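Local atomic coordinates of geranyltranstransferase (Campylobacter jejuni, PDB entry 3NPK), a protein that probably catalyses the condensation of geranyl diphosphate with isopentenyl diphosphate to give farnesyl diphosphate, releasing pyrophosphate. Residues Met147-Ala152 and His171-Ala176; Leu162-Leu167 and Val241-Leu246; Ala182-Cys187 and Glu196-Tyr201; Leu205-Ile210 and Asn258-Asp263. One frame throughout, in Å; residues are numbered along the deposited sequence.

Interaction 1: residues Met147-Ala152 and His171-Ala176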
loop_
_atom_site.group_PDB
_atom_site.type_symbol
_atom_site.label_atom_id
_atom_site.label_comp_id
_atom_site.label_asym_id
_atom_site.label_seq_id
_atom_site.Cartn_x
_atom_site.Cartn_y
_atom_site.Cartn_z
HETATM N N MSE A 147 -4.369 -7.924 -8.095
HETATM C CA MSE A 147 -5.061 -6.774 -8.649
HETATM C C MSE A 147 -4.170 -5.891 -9.520
HETATM O O MSE A 147 -4.601 -5.465 -10.594
HETATM C CB MSE A 147 -5.654 -5.964 -7.503
HETATM C CG MSE A 147 -6.522 -4.811 -7.936
HETATM SE SE MSE A 147 -7.147 -3.875 -6.330
HETATM C CE MSE A 147 -5.564 -2.759 -6.071
ATOM N N VAL A 148 -2.952 -5.595 -9.068
ATOM C CA VAL A 148 -2.148 -4.635 -9.820
ATOM C C VAL A 148 -1.676 -5.170 -11.172
ATOM O O VAL A 148 -1.728 -4.447 -12.170
ATOM C CB VAL A 148 -0.967 -4.081 -9.009
ATOM C CG1 VAL A 148 -0.146 -3.095 -9.888
ATOM C CG2 VAL A 148 -1.489 -3.387 -7.721
ATOM N N ILE A 149 -1.235 -6.424 -11.226
ATOM C CA ILE A 149 -0.833 -6.969 -12.526
ATOM C C ILE A 149 -2.064 -7.099 -13.431
ATOM O O ILE A 149 -1.967 -6.897 -14.642
ATOM C CB ILE A 149 -0.023 -8.298 -12.438
ATOM C CG1 ILE A 149 0.610 -8.632 -13.802
ATOM C CG2 ILE A 149 -0.889 -9.461 -11.992
ATOM C CD1 ILE A 149 1.607 -7.592 -14.308
ATOM N N GLY A 150 -3.224 -7.430 -12.856
ATOM C CA GLY A 150 -4.461 -7.458 -13.617
ATOM C C GLY A 150 -4.786 -6.119 -14.262
ATOM O O GLY A 150 -5.122 -6.033 -15.450
ATOM N N GLN A 151 -4.674 -5.053 -13.486
ATOM C CA GLN A 151 -4.909 -3.721 -14.032
ATOM C C GLN A 151 -3.857 -3.305 -15.070
ATOM O O GLN A 151 -4.197 -2.706 -16.106
ATOM C CB GLN A 151 -4.961 -2.682 -12.908
ATOM C CG GLN A 151 -5.192 -1.249 -13.392
ATOM C CD GLN A 151 -6.540 -0.995 -14.113
ATOM O OE1 GLN A 151 -7.293 -1.914 -14.436
ATOM N NE2 GLN A 151 -6.822 0.283 -14.383
ATOM N N ALA A 152 -2.591 -3.637 -14.825
ATOM C CA ALA A 152 -1.546 -3.299 -15.802
ATOM C C ALA A 152 -1.827 -3.997 -17.134
ATOM O O ALA A 152 -1.692 -3.401 -18.214
ATOM C CB ALA A 152 -0.156 -3.689 -15.273
ATOM N N HIS A 171 -8.699 -11.122 -16.015
ATOM C CA HIS A 171 -9.804 -10.921 -15.086
ATOM C C HIS A 171 -9.598 -11.637 -13.765
ATOM O O HIS A 171 -9.992 -11.134 -12.714
ATOM C CB HIS A 171 -11.124 -11.319 -15.745
ATOM C CG HIS A 171 -11.611 -10.289 -16.709
ATOM N ND1 HIS A 171 -11.757 -10.512 -18.062
ATOM C CD2 HIS A 171 -11.950 -8.996 -16.499
ATOM C CE1 HIS A 171 -12.179 -9.400 -18.640
ATOM N NE2 HIS A 171 -12.316 -8.471 -17.711
ATOM N N THR A 172 -8.992 -12.813 -13.800
ATOM C CA THR A 172 -8.752 -13.510 -12.550
ATOM C C THR A 172 -7.848 -12.672 -11.658
ATOM O O THR A 172 -8.051 -12.632 -10.449
ATOM C CB THR A 172 -8.195 -14.918 -12.757
ATOM O OG1 THR A 172 -9.121 -15.658 -13.541
ATOM C CG2 THR A 172 -8.129 -15.640 -11.413
ATOM N N HIS A 173 -6.879 -11.974 -12.242
ATOM C CA HIS A 173 -5.969 -11.178 -11.435
ATOM C C HIS A 173 -6.586 -9.834 -11.068
ATOM O O HIS A 173 -6.480 -9.396 -9.912
ATOM C CB HIS A 173 -4.607 -11.019 -12.137
ATOM C CG HIS A 173 -3.792 -12.274 -12.113
ATOM N ND1 HIS A 173 -4.053 -13.345 -12.943
ATOM C CD2 HIS A 173 -2.745 -12.645 -11.336
ATOM C CE1 HIS A 173 -3.199 -14.321 -12.678
ATOM N NE2 HIS A 173 -2.390 -13.919 -11.713
ATOM N N LYS A 174 -7.216 -9.176 -12.048
ATOM C CA LYS A 174 -7.723 -7.825 -11.838
ATOM C C LYS A 174 -8.834 -7.762 -10.787
ATOM O O LYS A 174 -8.824 -6.878 -9.920
ATOM C CB LYS A 174 -8.217 -7.230 -13.158
ATOM C CG LYS A 174 -8.722 -5.809 -13.007
ATOM C CD LYS A 174 -9.073 -5.175 -14.345
ATOM C CE LYS A 174 -9.573 -3.763 -14.081
ATOM N NZ LYS A 174 -10.356 -3.185 -15.188
ATOM N N THR A 175 -9.790 -8.688 -10.850
ATOM C CA THR A 175 -10.906 -8.655 -9.897
ATOM C C THR A 175 -11.124 -9.914 -9.087
ATOM O O THR A 175 -11.539 -9.832 -7.917
ATOM C CB THR A 175 -12.227 -8.295 -10.562
ATOM O OG1 THR A 175 -12.468 -9.203 -11.627
ATOM C CG2 THR A 175 -12.160 -6.901 -11.168
ATOM N N ALA A 176 -10.852 -11.086 -9.658
ATOM C CA ALA A 176 -11.250 -12.301 -8.938
ATOM C C ALA A 176 -10.391 -12.554 -7.704
ATOM O O ALA A 176 -10.891 -13.030 -6.693
ATOM C CB ALA A 176 -11.234 -13.524 -9.845
#

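Interaction 2: residues Leu162-Leu167 and Val241-Leu246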
loop_
_atom_site.group_PDB
_atom_site.type_symbol
_atom_site.label_atom_id
_atom_site.label_comp_id
_atom_site.label_asym_id
_atom_site.label_seq_id
_atom_site.Cartn_x
_atom_site.Cartn_y
_atom_site.Cartn_z
ATOM N N LEU A 162 -6.389 -10.232 -27.349
ATOM C CA LEU A 162 -6.080 -11.243 -26.343
ATOM C C LEU A 162 -6.712 -12.568 -26.721
ATOM O O LEU A 162 -7.786 -12.602 -27.331
ATOM C CB LEU A 162 -6.639 -10.829 -24.979
ATOM C CG LEU A 162 -5.975 -9.616 -24.337
ATOM C CD1 LEU A 162 -6.561 -9.326 -22.970
ATOM C CD2 LEU A 162 -4.456 -9.812 -24.271
ATOM N N SER A 163 -6.050 -13.651 -26.332
ATOM C CA SER A 163 -6.617 -14.982 -26.436
ATOM C C SER A 163 -7.564 -15.184 -25.262
ATOM O O SER A 163 -7.570 -14.398 -24.310
ATOM C CB SER A 163 -5.506 -16.025 -26.355
ATOM O OG SER A 163 -4.988 -16.054 -25.034
ATOM N N LEU A 164 -8.340 -16.258 -25.316
ATOM C CA LEU A 164 -9.244 -16.606 -24.224
ATOM C C LEU A 164 -8.464 -16.814 -22.931
ATOM O O LEU A 164 -8.833 -16.288 -21.879
ATOM C CB LEU A 164 -9.997 -17.893 -24.570
ATOM C CG LEU A 164 -11.432 -18.107 -24.072
ATOM C CD1 LEU A 164 -11.741 -19.596 -23.827
ATOM C CD2 LEU A 164 -11.793 -17.274 -22.890
ATOM N N ASN A 165 -7.382 -17.584 -22.998
ATOM C CA ASN A 165 -6.587 -17.821 -21.788
ATOM C C ASN A 165 -6.016 -16.524 -21.200
ATOM O O ASN A 165 -5.973 -16.335 -19.974
ATOM C CB ASN A 165 -5.476 -18.838 -22.047
ATOM C CG ASN A 165 -6.004 -20.259 -22.152
ATOM O OD1 ASN A 165 -7.162 -20.538 -21.809
ATOM N ND2 ASN A 165 -5.152 -21.171 -22.613
ATOM N N GLU A 166 -5.601 -15.618 -22.077
ATOM C CA GLU A 166 -5.076 -14.328 -21.639
ATOM C C GLU A 166 -6.155 -13.463 -20.996
ATOM O O GLU A 166 -5.922 -12.814 -19.968
ATOM C CB GLU A 166 -4.437 -13.590 -22.815
ATOM C CG GLU A 166 -3.090 -14.183 -23.163
ATOM C CD GLU A 166 -2.529 -13.684 -24.478
ATOM O OE1 GLU A 166 -3.297 -13.155 -25.315
ATOM O OE2 GLU A 166 -1.305 -13.831 -24.667
ATOM N N LEU A 167 -7.344 -13.478 -21.592
ATOM C CA LEU A 167 -8.461 -12.719 -21.042
ATOM C C LEU A 167 -8.858 -13.281 -19.675
ATOM O O LEU A 167 -9.112 -12.522 -18.746
ATOM C CB LEU A 167 -9.635 -12.731 -22.027
ATOM C CG LEU A 167 -10.853 -11.885 -21.658
ATOM C CD1 LEU A 167 -10.484 -10.417 -21.467
ATOM C CD2 LEU A 167 -11.922 -12.037 -22.732
ATOM N N VAL A 241 -17.700 -12.631 -25.015
ATOM C CA VAL A 241 -18.711 -12.805 -26.053
ATOM C C VAL A 241 -18.080 -12.794 -27.448
ATOM O O VAL A 241 -18.434 -13.601 -28.308
ATOM C CB VAL A 241 -19.809 -11.726 -25.964
ATOM C CG1 VAL A 241 -20.794 -11.875 -27.116
ATOM C CG2 VAL A 241 -20.532 -11.815 -24.621
ATOM N N ASN A 242 -17.133 -11.889 -27.662
ATOM C CA ASN A 242 -16.429 -11.821 -28.939
ATOM C C ASN A 242 -15.644 -13.092 -29.232
ATOM O O ASN A 242 -15.626 -13.577 -30.364
ATOM C CB ASN A 242 -15.492 -10.617 -28.976
ATOM C CG ASN A 242 -16.237 -9.307 -29.094
ATOM O OD1 ASN A 242 -17.295 -9.238 -29.729
ATOM N ND2 ASN A 242 -15.692 -8.253 -28.490
ATOM N N LEU A 243 -14.999 -13.631 -28.206
ATOM C CA LEU A 243 -14.161 -14.811 -28.364
ATOM C C LEU A 243 -14.978 -16.088 -28.473
ATOM O O LEU A 243 -14.676 -16.957 -29.294
ATOM C CB LEU A 243 -13.189 -14.936 -27.190
ATOM C CG LEU A 243 -12.079 -13.893 -27.112
ATOM C CD1 LEU A 243 -11.234 -14.105 -25.874
ATOM C CD2 LEU A 243 -11.219 -13.973 -28.360
ATOM N N LEU A 244 -16.010 -16.197 -27.642
ATOM C CA LEU A 244 -16.771 -17.438 -27.538
ATOM C C LEU A 244 -18.052 -17.423 -28.360
ATOM O O LEU A 244 -18.574 -18.476 -28.725
ATOM C CB LEU A 244 -17.115 -17.724 -26.074
ATOM C CG LEU A 244 -15.947 -17.939 -25.108
ATOM C CD1 LEU A 244 -16.441 -17.946 -23.665
ATOM C CD2 LEU A 244 -15.217 -19.233 -25.442
ATOM N N GLY A 245 -18.562 -16.231 -28.639
ATOM C CA GLY A 245 -19.890 -16.100 -29.201
ATOM C C GLY A 245 -20.872 -16.026 -28.054
ATOM O O GLY A 245 -20.659 -16.655 -27.013
ATOM N N LEU A 246 -21.937 -15.252 -28.231
ATOM C CA LEU A 246 -22.898 -15.023 -27.157
ATOM C C LEU A 246 -23.440 -16.336 -26.604
ATOM O O LEU A 246 -23.527 -16.522 -25.385
ATOM C CB LEU A 246 -24.051 -14.147 -27.652
ATOM C CG LEU A 246 -25.025 -13.678 -26.569
ATOM C CD1 LEU A 246 -24.304 -12.848 -25.517
ATOM C CD2 LEU A 246 -26.177 -12.888 -27.190
#

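Interaction 3: residues Ala182-Cys187 and Glu196-Tyr201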
loop_
_atom_site.group_PDB
_atom_site.type_symbol
_atom_site.label_atom_id
_atom_site.label_comp_id
_atom_site.label_asym_id
_atom_site.label_seq_id
_atom_site.Cartn_x
_atom_site.Cartn_y
_atom_site.Cartn_z
ATOM N N ALA A 182 -11.174 -11.856 0.003
ATOM C CA ALA A 182 -12.145 -11.456 1.012
ATOM C C ALA A 182 -12.701 -12.681 1.725
ATOM O O ALA A 182 -12.799 -12.713 2.958
ATOM C CB ALA A 182 -13.267 -10.670 0.370
ATOM N N LEU A 183 -13.079 -13.693 0.947
ATOM C CA LEU A 183 -13.585 -14.943 1.519
ATOM C C LEU A 183 -12.508 -15.646 2.348
ATOM O O LEU A 183 -12.776 -16.067 3.479
ATOM C CB LEU A 183 -14.088 -15.869 0.414
ATOM C CG LEU A 183 -15.388 -15.390 -0.225
ATOM C CD1 LEU A 183 -15.640 -16.065 -1.586
ATOM C CD2 LEU A 183 -16.583 -15.609 0.727
ATOM N N LYS A 184 -11.293 -15.761 1.803
ATOM C CA LYS A 184 -10.220 -16.462 2.516
ATOM C C LYS A 184 -9.860 -15.742 3.823
ATOM O O LYS A 184 -9.597 -16.373 4.840
ATOM C CB LYS A 184 -8.965 -16.611 1.646
ATOM C CG LYS A 184 -7.883 -17.476 2.325
ATOM C CD LYS A 184 -6.712 -17.761 1.439
ATOM C CE LYS A 184 -5.718 -18.674 2.186
ATOM N NZ LYS A 184 -4.490 -18.950 1.421
HETATM N N MSE A 185 -9.865 -14.417 3.794
HETATM C CA MSE A 185 -9.582 -13.643 4.994
HETATM C C MSE A 185 -10.638 -13.890 6.087
HETATM O O MSE A 185 -10.308 -13.958 7.282
HETATM C CB MSE A 185 -9.474 -12.160 4.636
HETATM C CG MSE A 185 -8.193 -11.900 3.849
HETATM SE SE MSE A 185 -8.092 -10.146 3.023
HETATM C CE MSE A 185 -7.555 -9.122 4.588
ATOM N N GLY A 186 -11.900 -14.038 5.695
ATOM C CA GLY A 186 -12.915 -14.436 6.673
ATOM C C GLY A 186 -12.531 -15.769 7.324
ATOM O O GLY A 186 -12.642 -15.945 8.547
ATOM N N CYS A 187 -12.049 -16.704 6.517
ATOM C CA CYS A 187 -11.646 -18.013 7.030
ATOM C C CYS A 187 -10.460 -17.870 7.981
ATOM O O CYS A 187 -10.400 -18.529 9.037
ATOM C CB CYS A 187 -11.280 -18.952 5.875
ATOM S SG CYS A 187 -12.648 -19.352 4.775
ATOM N N GLU A 196 -10.618 -26.337 3.853
ATOM C CA GLU A 196 -11.845 -25.609 3.553
ATOM C C GLU A 196 -11.541 -24.176 3.136
ATOM O O GLU A 196 -12.259 -23.609 2.296
ATOM C CB GLU A 196 -12.814 -25.625 4.733
ATOM C CG GLU A 196 -13.419 -26.993 5.019
ATOM C CD GLU A 196 -14.392 -26.925 6.171
ATOM O OE1 GLU A 196 -15.566 -26.531 5.957
ATOM O OE2 GLU A 196 -13.970 -27.243 7.295
ATOM N N SER A 197 -10.500 -23.580 3.720
ATOM C CA SER A 197 -10.148 -22.205 3.358
ATOM C C SER A 197 -9.741 -22.133 1.894
ATOM O O SER A 197 -10.118 -21.203 1.190
ATOM C CB SER A 197 -9.020 -21.689 4.248
ATOM O OG SER A 197 -9.446 -21.656 5.599
ATOM N N ASN A 198 -8.976 -23.118 1.429
ATOM C CA ASN A 198 -8.537 -23.127 0.035
ATOM C C ASN A 198 -9.727 -23.349 -0.904
ATOM O O ASN A 198 -9.781 -22.784 -1.991
ATOM C CB ASN A 198 -7.482 -24.222 -0.195
ATOM C CG ASN A 198 -6.145 -23.909 0.465
ATOM O OD1 ASN A 198 -5.310 -24.808 0.696
ATOM N ND2 ASN A 198 -5.926 -22.652 0.774
ATOM N N GLN A 199 -10.674 -24.189 -0.496
ATOM C CA GLN A 199 -11.872 -24.414 -1.311
ATOM C C GLN A 199 -12.671 -23.130 -1.458
ATOM O O GLN A 199 -13.205 -22.832 -2.530
ATOM C CB GLN A 199 -12.743 -25.528 -0.719
ATOM C CG GLN A 199 -12.068 -26.884 -0.836
ATOM C CD GLN A 199 -12.921 -28.027 -0.338
ATOM O OE1 GLN A 199 -12.617 -29.192 -0.606
ATOM N NE2 GLN A 199 -13.981 -27.710 0.401
ATOM N N ILE A 200 -12.756 -22.371 -0.372
ATOM C CA ILE A 200 -13.539 -21.137 -0.377
ATOM C C ILE A 200 -12.841 -20.047 -1.214
ATOM O O ILE A 200 -13.495 -19.302 -1.941
ATOM C CB ILE A 200 -13.848 -20.719 1.086
ATOM C CG1 ILE A 200 -14.912 -21.652 1.674
ATOM C CG2 ILE A 200 -14.302 -19.291 1.178
ATOM C CD1 ILE A 200 -14.975 -21.649 3.213
ATOM N N TYR A 201 -11.515 -19.979 -1.151
ATOM C CA TYR A 201 -10.769 -19.085 -2.041
ATOM C C TYR A 201 -11.066 -19.419 -3.508
ATOM O O TYR A 201 -11.336 -18.535 -4.319
ATOM C CB TYR A 201 -9.278 -19.185 -1.748
ATOM C CG TYR A 201 -8.400 -18.270 -2.572
ATOM C CD1 TYR A 201 -8.074 -16.991 -2.130
ATOM C CD2 TYR A 201 -7.887 -18.693 -3.790
ATOM C CE1 TYR A 201 -7.242 -16.162 -2.881
ATOM C CE2 TYR A 201 -7.063 -17.871 -4.550
ATOM C CZ TYR A 201 -6.748 -16.607 -4.092
ATOM O OH TYR A 201 -5.930 -15.792 -4.833
HETATM O O HOH W 1 -4.653 -21.839 3.074
#

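Interaction 4: residues Leu205-Ile210 and Asn258-Asp263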
loop_
_atom_site.group_PDB
_atom_site.type_symbol
_atom_site.label_atom_id
_atom_site.label_comp_id
_atom_site.label_asym_id
_atom_site.label_seq_id
_atom_site.Cartn_x
_atom_site.Cartn_y
_atom_site.Cartn_z
ATOM N N LEU A 205 -12.683 -17.190 -6.682
ATOM C CA LEU A 205 -12.115 -17.010 -8.024
ATOM C C LEU A 205 -13.181 -17.255 -9.077
ATOM O O LEU A 205 -13.264 -16.534 -10.080
ATOM C CB LEU A 205 -10.965 -17.981 -8.261
ATOM C CG LEU A 205 -9.712 -17.782 -7.423
ATOM C CD1 LEU A 205 -8.715 -18.878 -7.794
ATOM C CD2 LEU A 205 -9.099 -16.367 -7.597
ATOM N N LYS A 206 -13.990 -18.288 -8.856
ATOM C CA LYS A 206 -15.045 -18.629 -9.809
ATOM C C LYS A 206 -16.105 -17.528 -9.870
ATOM O O LYS A 206 -16.556 -17.147 -10.944
ATOM C CB LYS A 206 -15.679 -19.978 -9.462
ATOM C CG LYS A 206 -16.528 -20.544 -10.581
ATOM C CD LYS A 206 -16.960 -21.963 -10.285
ATOM C CE LYS A 206 -15.797 -22.913 -10.398
ATOM N NZ LYS A 206 -16.245 -24.310 -10.168
ATOM N N LEU A 207 -16.486 -17.001 -8.715
ATOM C CA LEU A 207 -17.477 -15.929 -8.675
ATOM C C LEU A 207 -16.964 -14.722 -9.443
ATOM O O LEU A 207 -17.705 -14.105 -10.208
ATOM C CB LEU A 207 -17.764 -15.530 -7.230
ATOM C CG LEU A 207 -18.531 -16.576 -6.423
ATOM C CD1 LEU A 207 -18.773 -16.043 -5.039
ATOM C CD2 LEU A 207 -19.837 -16.918 -7.121
ATOM N N GLY A 208 -15.692 -14.385 -9.229
ATOM C CA GLY A 208 -15.101 -13.255 -9.920
ATOM C C GLY A 208 -15.197 -13.401 -11.430
ATOM O O GLY A 208 -15.555 -12.453 -12.138
ATOM N N LEU A 209 -14.865 -14.590 -11.926
ATOM C CA LEU A 209 -14.934 -14.884 -13.357
ATOM C C LEU A 209 -16.370 -14.814 -13.865
ATOM O O LEU A 209 -16.643 -14.236 -14.920
ATOM C CB LEU A 209 -14.363 -16.275 -13.608
ATOM C CG LEU A 209 -14.452 -16.875 -15.007
ATOM C CD1 LEU A 209 -13.706 -16.001 -15.987
ATOM C CD2 LEU A 209 -13.870 -18.278 -14.960
ATOM N N ILE A 210 -17.289 -15.421 -13.120
ATOM C CA ILE A 210 -18.700 -15.390 -13.487
ATOM C C ILE A 210 -19.173 -13.951 -13.643
ATOM O O ILE A 210 -19.869 -13.613 -14.603
ATOM C CB ILE A 210 -19.567 -16.095 -12.426
ATOM C CG1 ILE A 210 -19.380 -17.610 -12.512
ATOM C CG2 ILE A 210 -21.050 -15.741 -12.619
ATOM C CD1 ILE A 210 -19.930 -18.350 -11.317
ATOM N N ASN A 258 -23.603 -23.335 -12.192
ATOM C CA ASN A 258 -23.981 -24.658 -11.693
ATOM C C ASN A 258 -22.877 -25.274 -10.836
ATOM O O ASN A 258 -23.151 -25.913 -9.820
ATOM C CB ASN A 258 -24.364 -25.610 -12.834
ATOM C CG ASN A 258 -24.785 -26.981 -12.324
ATOM O OD1 ASN A 258 -24.025 -27.946 -12.406
ATOM N ND2 ASN A 258 -25.993 -27.064 -11.766
ATOM N N GLU A 259 -21.627 -25.081 -11.243
ATOM C CA GLU A 259 -20.513 -25.536 -10.427
ATOM C C GLU A 259 -20.511 -24.806 -9.087
ATOM O O GLU A 259 -20.314 -25.413 -8.034
ATOM C CB GLU A 259 -19.194 -25.318 -11.159
ATOM C CG GLU A 259 -19.030 -26.235 -12.359
ATOM C CD GLU A 259 -17.778 -25.949 -13.154
ATOM O OE1 GLU A 259 -16.990 -25.069 -12.745
ATOM O OE2 GLU A 259 -17.586 -26.614 -14.194
ATOM N N CYS A 260 -20.738 -23.499 -9.125
ATOM C CA CYS A 260 -20.788 -22.736 -7.884
ATOM C C CYS A 260 -21.910 -23.229 -6.972
ATOM O O CYS A 260 -21.734 -23.275 -5.757
ATOM C CB CYS A 260 -20.903 -21.228 -8.144
ATOM S SG CYS A 260 -19.354 -20.443 -8.678
ATOM N N GLU A 261 -23.047 -23.611 -7.552
ATOM C CA GLU A 261 -24.159 -24.151 -6.774
ATOM C C GLU A 261 -23.720 -25.398 -5.999
ATOM O O GLU A 261 -24.060 -25.579 -4.820
ATOM C CB GLU A 261 -25.336 -24.463 -7.709
ATOM C CG GLU A 261 -26.515 -25.192 -7.070
ATOM C CD GLU A 261 -27.652 -25.428 -8.065
ATOM O OE1 GLU A 261 -28.106 -24.456 -8.700
ATOM O OE2 GLU A 261 -28.086 -26.588 -8.224
ATOM N N GLN A 262 -22.950 -26.260 -6.659
ATOM C CA GLN A 262 -22.430 -27.460 -6.007
ATOM C C GLN A 262 -21.425 -27.108 -4.908
ATOM O O GLN A 262 -21.434 -27.704 -3.820
ATOM C CB GLN A 262 -21.786 -28.379 -7.044
ATOM C CG GLN A 262 -22.756 -28.824 -8.114
ATOM C CD GLN A 262 -22.091 -29.623 -9.205
ATOM O OE1 GLN A 262 -21.257 -30.495 -8.938
ATOM N NE2 GLN A 262 -22.463 -29.343 -10.447
ATOM N N ASP A 263 -20.567 -26.131 -5.192
ATOM C CA ASP A 263 -19.571 -25.679 -4.226
ATOM C C ASP A 263 -20.232 -25.052 -2.997
ATOM O O ASP A 263 -19.771 -25.235 -1.868
ATOM C CB ASP A 263 -18.602 -24.683 -4.869
ATOM C CG ASP A 263 -17.825 -25.283 -6.036
ATOM O OD1 ASP A 263 -17.623 -26.519 -6.054
ATOM O OD2 ASP A 263 -17.412 -24.511 -6.932
#

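Interaction 1: residues Met147-Ala152 and His171-Ala176
Helices 147-156 and 164-189 pass very close at Gly150 and Lys174, whose CA atoms lie 3.7 Å apart; the axes of the two segments approach to 6.5 Å at 121°. Gly150, with no side chain, lets the backbone of the second helix press in, so that Lys174 N comes within 3.6 Å of Gly150 CA. Here the second helix has a wider pi-type turn, where His171 O accepts from both Thr175 N and Ala176 N. His173 O lies 3.2 Å from Met147 CA in a CH...O contact. The His173 ring lies alongside Ile149, His173 CD2 being 3.7 Å from Ile149 CG2; the ring is held from its own helix, ND1 bonding to Phe169 O and the ring stacking on Phe169. Lys174 is stretched out, CG anti to its N (chi1 -178°), and slides past Gly150 to Gln151. There Gln151 OE1 meets Lys174 CE at 3.0 Å rather than bonding NZ, which makes its salt bridge with Asp154. The Lys174 side chain lies about 9 Å from the bound pyrophosphate. Gln151 also touches Asp80, which begins a DDLPAMD stretch recognisable as the first aspartate-rich motif of trans-prenyl diphosphate synthases.

Interaction 2: residues Leu162-Leu167 and Val241-Leu246
The capped start of the long helix 164-189 receives Leu243 and Leu244 from the short helix 240-244, forming a leucine contact at the edge of the helical bundle. Ser163 and Glu166 make the capping box: Glu166 N donates to Ser163 OG at 3.1 Å, and Ser163 N returns a nearly straight bond to Glu166 OE1 at 3.0 Å, with an angle of 174° at the hydrogen. Glu166 OE1 takes this N-H on its anti side. Fixed in this way, the first turn offers its backbone as much as its side chains to the partner.

Leu243 is the side chain that reaches across. Its CG, anti to the carbonyl carbon (chi1 -69°), carries both methyls to helix 164-189 and the residue before it. Leu243 CD1 sits against the backbone of Leu164, 3.6 Å from Leu164 CA, and also meets Leu167 CD2 at 3.8 Å, while Leu243 CD2 lies 3.8 Å from Leu162 O. Leu164 and Leu244 cross at about a right angle, with Leu164 CD1 3.9 Å from Leu244 CD2. The contact is entirely apolar between side chains and lies toward the surface, with Leu243 itself exposed. Phe240 adds to it against Leu164 and Leu167, and Asn238 OD1 accepts from Leu162 N. Phe23 of the second subunit packs on Leu162 and Glu166. Gly245, with a positive phi of 88°, sits at the N-cap of helix 246-265. The whole is a capping-box helix start packed by leucines of the short helix 240-244, at the periphery of the all-helical isoprenoid synthase fold.

Interaction 3: residues Ala182-Cys187 and Glu196-Tyr201
One water is shared by Asn198 and Lys184: it accepts from Asn198 ND2 at 2.8 Å and, weakly, from Lys184 NZ at 3.3 Å, so the two like-directed side chains are bridged by the water, with no direct bond between them. Lys184 reaches this place fully extended, CG anti to its backbone N (chi1 -174°), and on the way its CD passes obliquely by the Tyr201 ring, 3.9 Å from Tyr201 CD1. Lys184 NZ is 5.9 Å from the ring centroid, at most a weak cation-pi attraction. The hydroxyl of Tyr201 is hydrogen-bonded to Asn141 OD1. Deeper in, the contact turns apolar. Leu183 CB meets Ile200 CG2 at 3.5 Å, and Cys187 SG lies 3.6 Å from Ile200 CD1, so that Ile200 touches residues one turn apart on the facing helix. Cys187 CB also packs on Ser197 OG at 3.3 Å; that hydroxyl is already engaged by Asn193 O, in the turn between the helices. Leu183 and Cys187 continue against helix 42-54. With the segment axes 8.4 Å apart and at 161°, this is the closed end of an antiparallel helical hairpin, joined by a short turn, within the all-helical isoprenoid synthase fold.

Interaction 4: residues Leu205-Ile210 and Asn258-Asp263
A single ammonium, that of Lys206, serves two carboxylates of the facing helix. The strong branch of the salt-bridge network runs from Lys206 NZ to Glu259 OE1 at 2.8 Å; the other, from Lys206 NZ to Asp263 OD2, is a weak bond of 3.4 Å. Glu259 and Asp263 stand one helical turn apart, and the lysine crosses both at about a right angle. It starts extended, CG anti to the backbone N, and then bends at chi3 (-72°), which turns the ammonium toward the acids. The bond to Glu259 is not ideal: OE1 is met on its anti side, 26° out of the carboxylate plane. Two acids near one ammonium would probably keep it protonated.

Beside the ion pairs, Cys260 SG meets carbon atoms of Lys206, Leu207 and Ile210. The cysteine was modelled in two conformers, so these contacts are tentative: Cys260 SG lies 3.3 Å from Lys206 CD, 3.4 Å from Ile210 CD1 and 3.9 Å from Leu207 CD2, distances that hold for the conformer given only. Leu256, from the preceding turn of helix 246-265, also packs on Lys206 and Ile210, and Leu203 of helix 194-220 also touches Cys260 and Asp263. Here the helices are comparatively far apart, the segment axes being 10.5 Å from each other, so Lys206 spans the gap. A polar rim beside an apolar seam, between helices running nearly antiparallel (152°), joins the outer helix 246-265 to helix 194-220 in the all-helical isoprenoid synthase fold.

Helix 164-189 takes part in interactions 1, 2 and 3, and helix 194-220 in interactions 3 and 4, so the four contacts string these two neighbouring helices to the rest of the bundle. Interaction 1 is the buried one, built on bare backbone at Gly150 and nearest the pyrophosphate. Interactions 2, 3 and 4 are all partly buried. Interaction 2, farthest from the chain's centre, is leucine packing at a helix start; like interaction 1, about 17 Å away between centres, it touches the second subunit. Interactions 3 and 4 pair an apolar seam with a polar rim, water-bridged in one, salt-bridged in the other. Interactions 1 and 4 meet where Ala176 packs on Leu205 and Gly208.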